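Local coordinates for protein putative nucleoside-diphosphate-sugar epimerase (PDB 3E48) that is of unknown function but probably binds NAD(P) through a Rossmann-type domain, as a putative nucleoside-diphosphate-sugar epimerase, at residues Y247-G250 against L254-Q257; V69-S74 against E87-A92; I16-I21 against D40-K45; T9-T14 against I172-I177. All blocks are in the same frame, centred on the assembly; numbering follows the deposited sequence.

Contacts 2 to 4 illustrate how a Rossmann-type fold adapts its joints to their surroundings, while contact 1 is a later helix end packing on the sheet. Contacts 1 and 2 are buried: the first closes the end of helix 239-251 onto the following loop, the second packs strand 68-71 against helix 84-96 through hydrocarbon alone. Contacts 3 and 4 are partly buried and share helix 11-22, contact 4 at its first turn and contact 3 beyond it. The polar bonds differ: backbone to backbone in contact 1, indole N-H to side-chain amide in contact 3. In contact 4 a guanidinium face lies against a histidine CB without a hydrogen bond between the segments. Ile72 of contact 2 packs against Ile16 and Gly13.

Contact 1 of 4, residues Y247-G250 against L254-Q257; sequences YHAG and LLDQ
Leu255 swings CG to the side opposite its carbonyl carbon (chi1 -56°), which carries the isobutyl group back over Ala249 and Gly250; a similar chi1 of -62° leaves Leu254 CG 4.0 Å from Ala249 O. The arrangement is a helix C-terminus, where helix 239-251 gives way to a loop that folds back on its last turn. The run of that backbone sets Leu254 CB 3.5 Å from Ala249 O. One backbone bond closes it: Leu254 N donates to Ala249 O at 3.2 Å, five residues apart rather than the four of an alpha-helix, with the donor tilted 21° from the carbonyl plane. The rest is apolar. Leu255 CD1 lies 3.7 Å from Gly250 N, alongside a residue that offers bare backbone, while Leu255 CD2 comes within 4.3 Å of Ala249 CB. Beyond the touching residues the loop makes an inverse gamma turn centred on Asp256. Leu255 also rests on Met142 and Ile169, so the helix exit also packs on the central sheet, and Asp256 OD1 is hydrogen-bonded to Ser201 OG. Gln257 steadies the turn from within: its NE2 reaches Leu254 O at 2.9 Å, lying in the carbonyl plane.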
loop_
_atom_site.group_PDB
_atom_site.type_symbol
_atom_site.label_atom_id
_atom_site.label_comp_id
_atom_site.label_asym_id
_atom_site.label_seq_id
_atom_site.Cartn_x
_atom_site.Cartn_y
_atom_site.Cartn_z
ATOM N N TYR B 247 -15.246 6.193 7.497
ATOM C CA TYR B 247 -16.523 5.534 7.741
ATOM C C TYR B 247 -17.068 4.913 6.460
ATOM O O TYR B 247 -17.807 3.931 6.505
ATOM C CB TYR B 247 -17.506 6.526 8.364
ATOM C CG TYR B 247 -17.047 6.896 9.757
ATOM C CD1 TYR B 247 -17.097 5.960 10.791
ATOM C CD2 TYR B 247 -16.442 8.126 10.016
ATOM C CE1 TYR B 247 -16.547 6.232 12.042
ATOM C CE2 TYR B 247 -15.885 8.410 11.265
ATOM C CZ TYR B 247 -15.940 7.455 12.272
ATOM O OH TYR B 247 -15.363 7.708 13.490
ATOM N N HIS B 248 -16.685 5.472 5.316
ATOM C CA HIS B 248 -17.125 4.925 4.041
ATOM C C HIS B 248 -16.509 3.532 3.895
ATOM O O HIS B 248 -17.141 2.604 3.385
ATOM C CB HIS B 248 -16.687 5.839 2.897
ATOM C CG HIS B 248 -17.166 5.390 1.549
ATOM N ND1 HIS B 248 -18.483 5.075 1.296
ATOM C CD2 HIS B 248 -16.505 5.219 0.380
ATOM C CE1 HIS B 248 -18.614 4.727 0.027
ATOM N NE2 HIS B 248 -17.429 4.806 -0.550
ATOM N N ALA B 249 -15.271 3.381 4.356
ATOM C CA ALA B 249 -14.611 2.082 4.292
ATOM C C ALA B 249 -15.409 1.122 5.176
ATOM O O ALA B 249 -15.509 -0.070 4.888
ATOM C CB ALA B 249 -13.168 2.192 4.785
ATOM N N GLY B 250 -15.976 1.650 6.257
ATOM C CA GLY B 250 -16.771 0.825 7.148
ATOM C C GLY B 250 -18.061 0.390 6.472
ATOM O O GLY B 250 -18.552 -0.720 6.695
ATOM N N LEU B 254 -15.106 -3.175 5.246
ATOM C CA LEU B 254 -13.658 -3.347 5.317
ATOM C C LEU B 254 -13.057 -3.100 6.700
ATOM O O LEU B 254 -11.855 -3.288 6.897
ATOM C CB LEU B 254 -12.972 -2.426 4.300
ATOM C CG LEU B 254 -13.317 -2.667 2.825
ATOM C CD1 LEU B 254 -12.785 -1.529 1.973
ATOM C CD2 LEU B 254 -12.734 -4.005 2.385
ATOM N N LEU B 255 -13.884 -2.675 7.652
ATOM C CA LEU B 255 -13.402 -2.406 9.004
ATOM C C LEU B 255 -13.859 -3.442 10.031
ATOM O O LEU B 255 -13.614 -3.286 11.230
ATOM C CB LEU B 255 -13.835 -1.003 9.451
ATOM C CG LEU B 255 -13.407 0.150 8.531
ATOM C CD1 LEU B 255 -13.728 1.493 9.177
ATOM C CD2 LEU B 255 -11.913 0.045 8.250
ATOM N N ASP B 256 -14.521 -4.499 9.567
ATOM C CA ASP B 256 -14.973 -5.557 10.466
ATOM C C ASP B 256 -13.884 -6.621 10.447
ATOM O O ASP B 256 -14.044 -7.696 9.868
ATOM C CB ASP B 256 -16.317 -6.132 9.993
ATOM C CG ASP B 256 -16.850 -7.225 10.912
ATOM O OD1 ASP B 256 -16.369 -7.354 12.059
ATOM O OD2 ASP B 256 -17.767 -7.958 10.487
ATOM N N GLN B 257 -12.761 -6.288 11.078
ATOM C CA GLN B 257 -11.606 -7.174 11.137
ATOM C C GLN B 257 -11.313 -7.597 12.562
ATOM O O GLN B 257 -11.223 -6.759 13.463
ATOM C CB GLN B 257 -10.375 -6.461 10.593
ATOM C CG GLN B 257 -10.522 -5.923 9.186
ATOM C CD GLN B 257 -9.270 -5.195 8.761
ATOM O OE1 GLN B 257 -8.168 -5.738 8.860
ATOM N NE2 GLN B 257 -9.427 -3.968 8.279
#

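Contact 2 of 4, residues V69-S74 against E87-A92; sequences VVFIPS and ENLVYA
Leu89 meets Phe71 and Val69 in a wholly apolar contact, the packing of a helix on a strand within a beta-alpha-beta unit. Helix 84-96 connects strand 68-71 to strand 100-106, its parallel neighbour in the Rossmann-type sheet, and Leu89 is the residue of 87-92 that reaches the strand.

The CH-pi part involves one branch of the leucine. Leu89 CD2 sits over a face of the Phe71 ring, 4.1 Å from the centroid and 23° off the ring normal, displaced toward the rim where Phe71 CG lies at 3.8 Å. The benzyl group is brought up by a chi1 of -171°, with CG pointing opposite the backbone N, and the leucine side chain runs obliquely across it.

The aliphatic part involves the other branch. Leu89 CD1 fits between the ring and the neighbouring valine, 3.8 Å from Phe71 CD1 and 4.1 Å from Val69 CG1. Both methyls thus touch the ring, and CD1 alone also reaches Val69; Val69 and Leu89 pass in opposite directions.

The surroundings extend the same chemistry: Leu89 also touches Ile101 and Phe103 of strand 100-106, Val69 touches Phe63, and the Phe71 ring stacks with that of Tyr53. Nearby, Asn88 turns its amide to Gln56 and Tyr53.

With no polar group of either segment taking part, the contact depends on apolar packing without a directional bond, and burial of all three side chains probably makes it stabilising.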
loop_
_atom_site.group_PDB
_atom_site.type_symbol
_atom_site.label_atom_id
_atom_site.label_comp_id
_atom_site.label_asym_id
_atom_site.label_seq_id
_atom_site.Cartn_x
_atom_site.Cartn_y
_atom_site.Cartn_z
ATOM N N VAL B 69 13.332 -0.030 17.275
ATOM C CA VAL B 69 12.568 1.197 17.138
ATOM C C VAL B 69 11.092 0.841 17.007
ATOM O O VAL B 69 10.712 0.011 16.176
ATOM C CB VAL B 69 13.001 1.998 15.882
ATOM C CG1 VAL B 69 12.037 3.155 15.631
ATOM C CG2 VAL B 69 14.418 2.530 16.072
ATOM N N VAL B 70 10.278 1.451 17.862
ATOM C CA VAL B 70 8.831 1.260 17.846
ATOM C C VAL B 70 8.366 2.581 17.248
ATOM O O VAL B 70 8.490 3.633 17.875
ATOM C CB VAL B 70 8.271 1.076 19.269
ATOM C CG1 VAL B 70 6.776 0.794 19.208
ATOM C CG2 VAL B 70 9.000 -0.069 19.964
ATOM N N PHE B 71 7.860 2.509 16.019
ATOM C CA PHE B 71 7.436 3.682 15.261
ATOM C C PHE B 71 5.938 3.927 15.240
ATOM O O PHE B 71 5.166 3.057 14.843
ATOM C CB PHE B 71 7.922 3.543 13.816
ATOM C CG PHE B 71 7.741 4.778 12.984
ATOM C CD1 PHE B 71 8.649 5.827 13.080
ATOM C CD2 PHE B 71 6.663 4.899 12.108
ATOM C CE1 PHE B 71 8.492 6.984 12.318
ATOM C CE2 PHE B 71 6.493 6.056 11.337
ATOM C CZ PHE B 71 7.414 7.101 11.445
ATOM N N ILE B 72 5.540 5.120 15.669
ATOM C CA ILE B 72 4.140 5.520 15.659
ATOM C C ILE B 72 4.003 6.576 14.568
ATOM O O ILE B 72 4.572 7.662 14.672
ATOM C CB ILE B 72 3.720 6.134 17.009
ATOM C CG1 ILE B 72 3.880 5.085 18.111
ATOM C CG2 ILE B 72 2.276 6.634 16.936
ATOM C CD1 ILE B 72 3.557 5.597 19.497
ATOM N N PRO B 73 3.260 6.262 13.496
ATOM C CA PRO B 73 3.073 7.220 12.399
ATOM C C PRO B 73 2.455 8.538 12.862
ATOM O O PRO B 73 1.744 8.580 13.867
ATOM C CB PRO B 73 2.149 6.473 11.440
ATOM C CG PRO B 73 2.544 5.046 11.634
ATOM C CD PRO B 73 2.684 4.951 13.152
ATOM N N SER B 74 2.730 9.610 12.123
ATOM C CA SER B 74 2.181 10.926 12.437
ATOM C C SER B 74 0.766 11.003 11.869
ATOM O O SER B 74 0.272 10.027 11.304
ATOM C CB SER B 74 3.031 12.030 11.803
ATOM O OG SER B 74 2.898 12.032 10.386
ATOM N N GLU B 87 10.106 6.558 4.700
ATOM C CA GLU B 87 11.358 6.522 3.961
ATOM C C GLU B 87 12.472 6.862 4.943
ATOM O O GLU B 87 13.510 6.211 4.954
ATOM C CB GLU B 87 11.364 7.545 2.820
ATOM C CG GLU B 87 10.560 7.154 1.580
ATOM C CD GLU B 87 11.155 5.982 0.821
ATOM O OE1 GLU B 87 12.393 5.834 0.809
ATOM O OE2 GLU B 87 10.387 5.213 0.209
ATOM N N ASN B 88 12.250 7.872 5.777
ATOM C CA ASN B 88 13.267 8.265 6.736
ATOM C C ASN B 88 13.481 7.198 7.795
ATOM O O ASN B 88 14.609 6.959 8.228
ATOM C CB ASN B 88 12.915 9.613 7.366
ATOM C CG ASN B 88 13.061 10.758 6.380
ATOM O OD1 ASN B 88 13.747 10.622 5.361
ATOM N ND2 ASN B 88 12.434 11.892 6.678
ATOM N N LEU B 89 12.398 6.548 8.206
ATOM C CA LEU B 89 12.492 5.481 9.198
ATOM C C LEU B 89 13.462 4.408 8.710
ATOM O O LEU B 89 14.404 4.045 9.414
ATOM C CB LEU B 89 11.114 4.859 9.428
ATOM C CG LEU B 89 11.069 3.555 10.223
ATOM C CD1 LEU B 89 11.562 3.778 11.656
ATOM C CD2 LEU B 89 9.631 3.041 10.225
ATOM N N VAL B 90 13.231 3.910 7.497
ATOM C CA VAL B 90 14.080 2.870 6.922
ATOM C C VAL B 90 15.514 3.341 6.687
ATOM O O VAL B 90 16.465 2.622 6.997
ATOM C CB VAL B 90 13.499 2.343 5.588
ATOM C CG1 VAL B 90 14.466 1.353 4.952
ATOM C CG2 VAL B 90 12.154 1.675 5.841
ATOM N N TYR B 91 15.672 4.542 6.139
ATOM C CA TYR B 91 17.001 5.071 5.869
ATOM C C TYR B 91 17.823 5.199 7.141
ATOM O O TYR B 91 18.988 4.797 7.180
ATOM C CB TYR B 91 16.902 6.438 5.194
ATOM C CG TYR B 91 18.245 7.061 4.888
ATOM C CD1 TYR B 91 18.956 7.751 5.868
ATOM C CD2 TYR B 91 18.811 6.950 3.621
ATOM C CE1 TYR B 91 20.193 8.315 5.594
ATOM C CE2 TYR B 91 20.051 7.510 3.334
ATOM C CZ TYR B 91 20.736 8.193 4.326
ATOM O OH TYR B 91 21.954 8.769 4.051
ATOM N N ALA B 92 17.212 5.765 8.176
ATOM C CA ALA B 92 17.898 5.963 9.449
ATOM C C ALA B 92 18.178 4.642 10.153
ATOM O O ALA B 92 19.220 4.491 10.793
ATOM C CB ALA B 92 17.077 6.874 10.351
#

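Contact 3 of 4, residues I16-I21 against D40-K45; sequences ITNQAI and DDWRGK
This is a partly buried helix-to-loop contact on the flank of the Rossmann-type fold, where Thr17, Asn18 and Ile21 of helix 11-22 meet Trp42 and Lys45 of the connection between strands 28-32 and 47-50. Trp42 carries most of it. Thr17 places CG2, anti to the backbone N, almost squarely over the six-membered ring, 3.4 Å from its centroid and 5° off the normal, a close CH-pi contact; its OG1 is bonded to Gly13 O within the helix, which helps to hold this rotamer. At the indole edge the bond is polar: Trp42 NE1 donates to Asn18 OD1 at 2.8 Å, with an N-H...O angle of 150°. The amide and ring planes stand 74° apart, and the N-H approaches tilted out of the carbonyl plane. The indole is therefore held both over a face and by its one N-H, while it also packs on Ile30 of strand 28-32. One helical turn on, Ile21 crosses the aliphatic chain of Lys45, CG2 against CD and CD1 against CB; that chain bends at its last torsion, so that NZ donates to Asp41 O at 2.9 Å. Packing is tight there, with Ile21 CD1 only 3.4 Å from Lys45 CB.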
loop_
_atom_site.group_PDB
_atom_site.type_symbol
_atom_site.label_atom_id
_atom_site.label_comp_id
_atom_site.label_asym_id
_atom_site.label_seq_id
_atom_site.Cartn_x
_atom_site.Cartn_y
_atom_site.Cartn_z
ATOM N N ILE B 16 1.705 3.860 25.828
ATOM C CA ILE B 16 2.820 2.926 25.723
ATOM C C ILE B 16 3.973 3.273 26.658
ATOM O O ILE B 16 4.544 2.388 27.295
ATOM C CB ILE B 16 3.358 2.852 24.280
ATOM C CG1 ILE B 16 2.244 2.373 23.339
ATOM C CG2 ILE B 16 4.547 1.900 24.217
ATOM C CD1 ILE B 16 2.638 2.368 21.866
ATOM N N THR B 17 4.312 4.557 26.742
ATOM C CA THR B 17 5.409 4.985 27.602
ATOM C C THR B 17 5.095 4.772 29.081
ATOM O O THR B 17 5.937 4.275 29.826
ATOM C CB THR B 17 5.761 6.468 27.384
ATOM O OG1 THR B 17 6.078 6.693 26.003
ATOM C CG2 THR B 17 6.970 6.853 28.241
ATOM N N ASN B 18 3.898 5.151 29.516
ATOM C CA ASN B 18 3.551 4.952 30.921
ATOM C C ASN B 18 3.514 3.466 31.260
ATOM O O ASN B 18 3.919 3.062 32.351
ATOM C CB ASN B 18 2.208 5.603 31.265
ATOM C CG ASN B 18 2.294 7.121 31.316
ATOM O OD1 ASN B 18 3.251 7.681 31.857
ATOM N ND2 ASN B 18 1.292 7.792 30.768
ATOM N N GLN B 19 3.034 2.648 30.331
ATOM C CA GLN B 19 2.988 1.216 30.582
ATOM C C GLN B 19 4.406 0.641 30.610
ATOM O O GLN B 19 4.693 -0.265 31.386
ATOM C CB GLN B 19 2.124 0.505 29.527
ATOM C CG GLN B 19 0.618 0.688 29.740
ATOM C CD GLN B 19 -0.232 -0.099 28.746
ATOM O OE1 GLN B 19 0.165 -1.169 28.290
ATOM N NE2 GLN B 19 -1.418 0.427 28.423
ATOM N N ALA B 20 5.302 1.179 29.784
ATOM C CA ALA B 20 6.680 0.691 29.765
ATOM C C ALA B 20 7.334 1.028 31.104
ATOM O O ALA B 20 8.123 0.250 31.639
ATOM C CB ALA B 20 7.455 1.334 28.625
ATOM N N ILE B 21 7.003 2.196 31.640
ATOM C CA ILE B 21 7.547 2.614 32.924
ATOM C C ILE B 21 7.001 1.703 34.021
ATOM O O ILE B 21 7.747 1.259 34.897
ATOM C CB ILE B 21 7.177 4.084 33.231
ATOM C CG1 ILE B 21 7.843 5.008 32.211
ATOM C CG2 ILE B 21 7.585 4.448 34.650
ATOM C CD1 ILE B 21 9.344 4.844 32.122
ATOM N N ASP B 40 6.968 15.472 33.552
ATOM C CA ASP B 40 8.044 15.523 34.529
ATOM C C ASP B 40 8.306 14.179 35.194
ATOM O O ASP B 40 9.439 13.880 35.563
ATOM C CB ASP B 40 7.731 16.575 35.591
ATOM C CG ASP B 40 7.681 17.974 35.017
ATOM O OD1 ASP B 40 8.727 18.457 34.535
ATOM O OD2 ASP B 40 6.594 18.590 35.043
ATOM N N ASP B 41 7.261 13.369 35.343
ATOM C CA ASP B 41 7.407 12.060 35.971
ATOM C C ASP B 41 8.267 11.114 35.139
ATOM O O ASP B 41 8.826 10.147 35.661
ATOM C CB ASP B 41 6.034 11.423 36.217
ATOM C CG ASP B 41 5.208 12.194 37.229
ATOM O OD1 ASP B 41 5.745 12.527 38.309
ATOM O OD2 ASP B 41 4.018 12.456 36.953
ATOM N N TRP B 42 8.373 11.394 33.844
ATOM C CA TRP B 42 9.167 10.559 32.950
ATOM C C TRP B 42 10.662 10.793 33.123
ATOM O O TRP B 42 11.474 9.975 32.693
ATOM C CB TRP B 42 8.780 10.823 31.495
ATOM C CG TRP B 42 7.415 10.328 31.117
ATOM C CD1 TRP B 42 6.449 9.848 31.954
ATOM C CD2 TRP B 42 6.858 10.293 29.799
ATOM N NE1 TRP B 42 5.321 9.516 31.238
ATOM C CE2 TRP B 42 5.546 9.780 29.912
ATOM C CE3 TRP B 42 7.339 10.647 28.534
ATOM C CZ2 TRP B 42 4.710 9.614 28.804
ATOM C CZ3 TRP B 42 6.508 10.480 27.434
ATOM C CH2 TRP B 42 5.208 9.970 27.577
ATOM N N ARG B 43 11.024 11.911 33.748
ATOM C CA ARG B 43 12.428 12.232 33.960
ATOM C C ARG B 43 13.108 11.175 34.827
ATOM O O ARG B 43 12.631 10.840 35.911
ATOM C CB ARG B 43 12.560 13.618 34.603
ATOM C CG ARG B 43 11.948 14.730 33.764
ATOM C CD ARG B 43 12.586 14.787 32.379
ATOM N NE ARG B 43 11.806 15.582 31.429
ATOM C CZ ARG B 43 11.581 16.887 31.541
ATOM N NH1 ARG B 43 12.076 17.565 32.569
ATOM N NH2 ARG B 43 10.857 17.517 30.623
ATOM N N GLY B 44 14.219 10.643 34.324
ATOM C CA GLY B 44 14.952 9.622 35.048
ATOM C C GLY B 44 14.430 8.218 34.796
ATOM O O GLY B 44 15.013 7.245 35.271
ATOM N N LYS B 45 13.342 8.103 34.040
ATOM C CA LYS B 45 12.755 6.795 33.753
ATOM C C LYS B 45 12.953 6.372 32.298
ATOM O O LYS B 45 13.000 5.183 31.990
ATOM C CB LYS B 45 11.269 6.813 34.122
ATOM C CG LYS B 45 11.053 7.036 35.617
ATOM C CD LYS B 45 9.592 7.152 35.978
ATOM C CE LYS B 45 9.435 7.451 37.463
ATOM N NZ LYS B 45 10.171 8.694 37.836
#

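Contact 4 of 4, residues T9-T14 against I172-I177; sequences TGHLGT and ITRNDI
The first turns of helices 11-22 and 174-186 meet here, and His11 and Leu12 of the one receive Arg174 and Ile177 of the other. Arg174 extends its chain from CG to NE across the start of helix 11-22, so that the guanidinium lies flat against the base of the histidine: His11 CB stands 3.4 Å above the centre of its plane. The imidazole meets the guanidinium obliquely, the two planes 24° apart, with His11 CG 3.9 Å from Arg174 CZ. Arg174 also makes a cation-pi interaction with Tyr143. Its NE, buried here, has no hydrogen-bonding partner in the model.

Residues 9-14 span the end of the glycine-rich turn after strand 3-6 and the first turn of helix 11-22, within the TGxxGxxG pattern of extended short-chain dehydrogenase/reductase-type proteins, which usually faces the dinucleotide and probably does here. Gly10 occupies the N-cap of that helix, and its O accepts from both Thr14 N and Thr14 OG1, which come from opposite faces of the carbonyl plane. Thr173 caps the other helix, its OG1 taking the N-H of Asp176 at 2.9 Å.

Beside the arginine, one turn along helix 174-186, the contact turns apolar. Leu12, with CG opposite its backbone N (chi1 175°), sends CD1 to within 3.8 Å of Ile177 CG2, the side chains crossing at about a right angle, and both also touch Tyr143.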
loop_
_atom_site.group_PDB
_atom_site.type_symbol
_atom_site.label_atom_id
_atom_site.label_comp_id
_atom_site.label_asym_id
_atom_site.label_seq_id
_atom_site.Cartn_x
_atom_site.Cartn_y
_atom_site.Cartn_z
ATOM N N THR B 9 4.936 11.262 23.003
ATOM C CA THR B 9 4.055 12.198 23.695
ATOM C C THR B 9 2.654 12.274 23.089
ATOM O O THR B 9 1.791 12.998 23.585
ATOM C CB THR B 9 4.671 13.625 23.765
ATOM O OG1 THR B 9 5.064 14.053 22.459
ATOM C CG2 THR B 9 5.894 13.632 24.687
ATOM N N GLY B 10 2.424 11.512 22.025
ATOM C CA GLY B 10 1.111 11.499 21.400
ATOM C C GLY B 10 0.139 10.722 22.268
ATOM O O GLY B 10 0.528 10.175 23.297
ATOM N N HIS B 11 -1.126 10.661 21.865
ATOM C CA HIS B 11 -2.118 9.936 22.653
ATOM C C HIS B 11 -1.725 8.484 22.870
ATOM O O HIS B 11 -1.644 8.022 24.007
ATOM C CB HIS B 11 -3.489 10.000 21.979
ATOM C CG HIS B 11 -4.105 11.363 22.003
ATOM N ND1 HIS B 11 -4.329 12.052 23.174
ATOM C CD2 HIS B 11 -4.555 12.159 21.004
ATOM C CE1 HIS B 11 -4.894 13.215 22.896
ATOM N NE2 HIS B 11 -5.041 13.304 21.587
ATOM N N LEU B 12 -1.474 7.754 21.789
ATOM C CA LEU B 12 -1.094 6.356 21.933
ATOM C C LEU B 12 0.288 6.221 22.569
ATOM O O LEU B 12 0.495 5.375 23.438
ATOM C CB LEU B 12 -1.115 5.647 20.576
ATOM C CG LEU B 12 -0.611 4.200 20.585
ATOM C CD1 LEU B 12 -1.495 3.334 21.474
ATOM C CD2 LEU B 12 -0.605 3.665 19.162
ATOM N N GLY B 13 1.228 7.059 22.144
ATOM C CA GLY B 13 2.575 6.997 22.694
ATOM C C GLY B 13 2.642 7.171 24.202
ATOM O O GLY B 13 3.469 6.548 24.873
ATOM N N THR B 14 1.776 8.022 24.737
ATOM C CA THR B 14 1.745 8.269 26.173
ATOM C C THR B 14 1.343 6.986 26.900
ATOM O O THR B 14 1.938 6.628 27.923
ATOM C CB THR B 14 0.773 9.429 26.503
ATOM O OG1 THR B 14 1.283 10.641 25.935
ATOM C CG2 THR B 14 0.629 9.612 27.999
ATOM N N ILE B 172 -11.282 -0.583 19.485
ATOM C CA ILE B 172 -10.404 -1.011 20.574
ATOM C C ILE B 172 -9.851 0.241 21.280
ATOM O O ILE B 172 -9.658 1.281 20.646
ATOM C CB ILE B 172 -9.250 -1.901 20.026
ATOM C CG1 ILE B 172 -8.380 -2.412 21.176
ATOM C CG2 ILE B 172 -8.404 -1.112 19.023
ATOM C CD1 ILE B 172 -7.354 -3.445 20.746
ATOM N N THR B 173 -9.618 0.155 22.588
ATOM C CA THR B 173 -9.101 1.305 23.331
ATOM C C THR B 173 -7.611 1.487 23.080
ATOM O O THR B 173 -6.918 0.548 22.682
ATOM C CB THR B 173 -9.278 1.151 24.865
ATOM O OG1 THR B 173 -8.477 0.059 25.330
ATOM C CG2 THR B 173 -10.729 0.912 25.228
ATOM N N ARG B 174 -7.119 2.702 23.304
ATOM C CA ARG B 174 -5.698 2.952 23.135
ATOM C C ARG B 174 -4.982 2.158 24.217
ATOM O O ARG B 174 -3.901 1.621 23.991
ATOM C CB ARG B 174 -5.362 4.438 23.294
ATOM C CG ARG B 174 -5.878 5.325 22.181
ATOM C CD ARG B 174 -5.030 6.577 22.055
ATOM N NE ARG B 174 -5.546 7.464 21.019
ATOM C CZ ARG B 174 -6.475 8.390 21.222
ATOM N NH1 ARG B 174 -6.992 8.562 22.431
ATOM N NH2 ARG B 174 -6.902 9.131 20.209
ATOM N N ASN B 175 -5.588 2.086 25.400
ATOM C CA ASN B 175 -4.983 1.336 26.491
ATOM C C ASN B 175 -4.708 -0.106 26.068
ATOM O O ASN B 175 -3.625 -0.641 26.326
ATOM C CB ASN B 175 -5.893 1.340 27.722
ATOM C CG ASN B 175 -5.339 0.493 28.856
ATOM O OD1 ASN B 175 -4.248 0.754 29.363
ATOM N ND2 ASN B 175 -6.087 -0.530 29.253
ATOM N N ASP B 176 -5.679 -0.736 25.409
ATOM C CA ASP B 176 -5.501 -2.116 24.964
ATOM C C ASP B 176 -4.480 -2.253 23.838
ATOM O O ASP B 176 -3.747 -3.245 23.773
ATOM C CB ASP B 176 -6.840 -2.734 24.544
ATOM C CG ASP B 176 -7.717 -3.094 25.737
ATOM O OD1 ASP B 176 -7.184 -3.220 26.863
ATOM O OD2 ASP B 176 -8.935 -3.270 25.551
ATOM N N ILE B 177 -4.424 -1.269 22.945
ATOM C CA ILE B 177 -3.447 -1.324 21.867
ATOM C C ILE B 177 -2.079 -1.274 22.532
ATOM O O ILE B 177 -1.190 -2.060 22.210
ATOM C CB ILE B 177 -3.596 -0.125 20.912
ATOM C CG1 ILE B 177 -4.879 -0.289 20.094
ATOM C CG2 ILE B 177 -2.367 -0.018 19.999
ATOM C CD1 ILE B 177 -5.252 0.933 19.302
#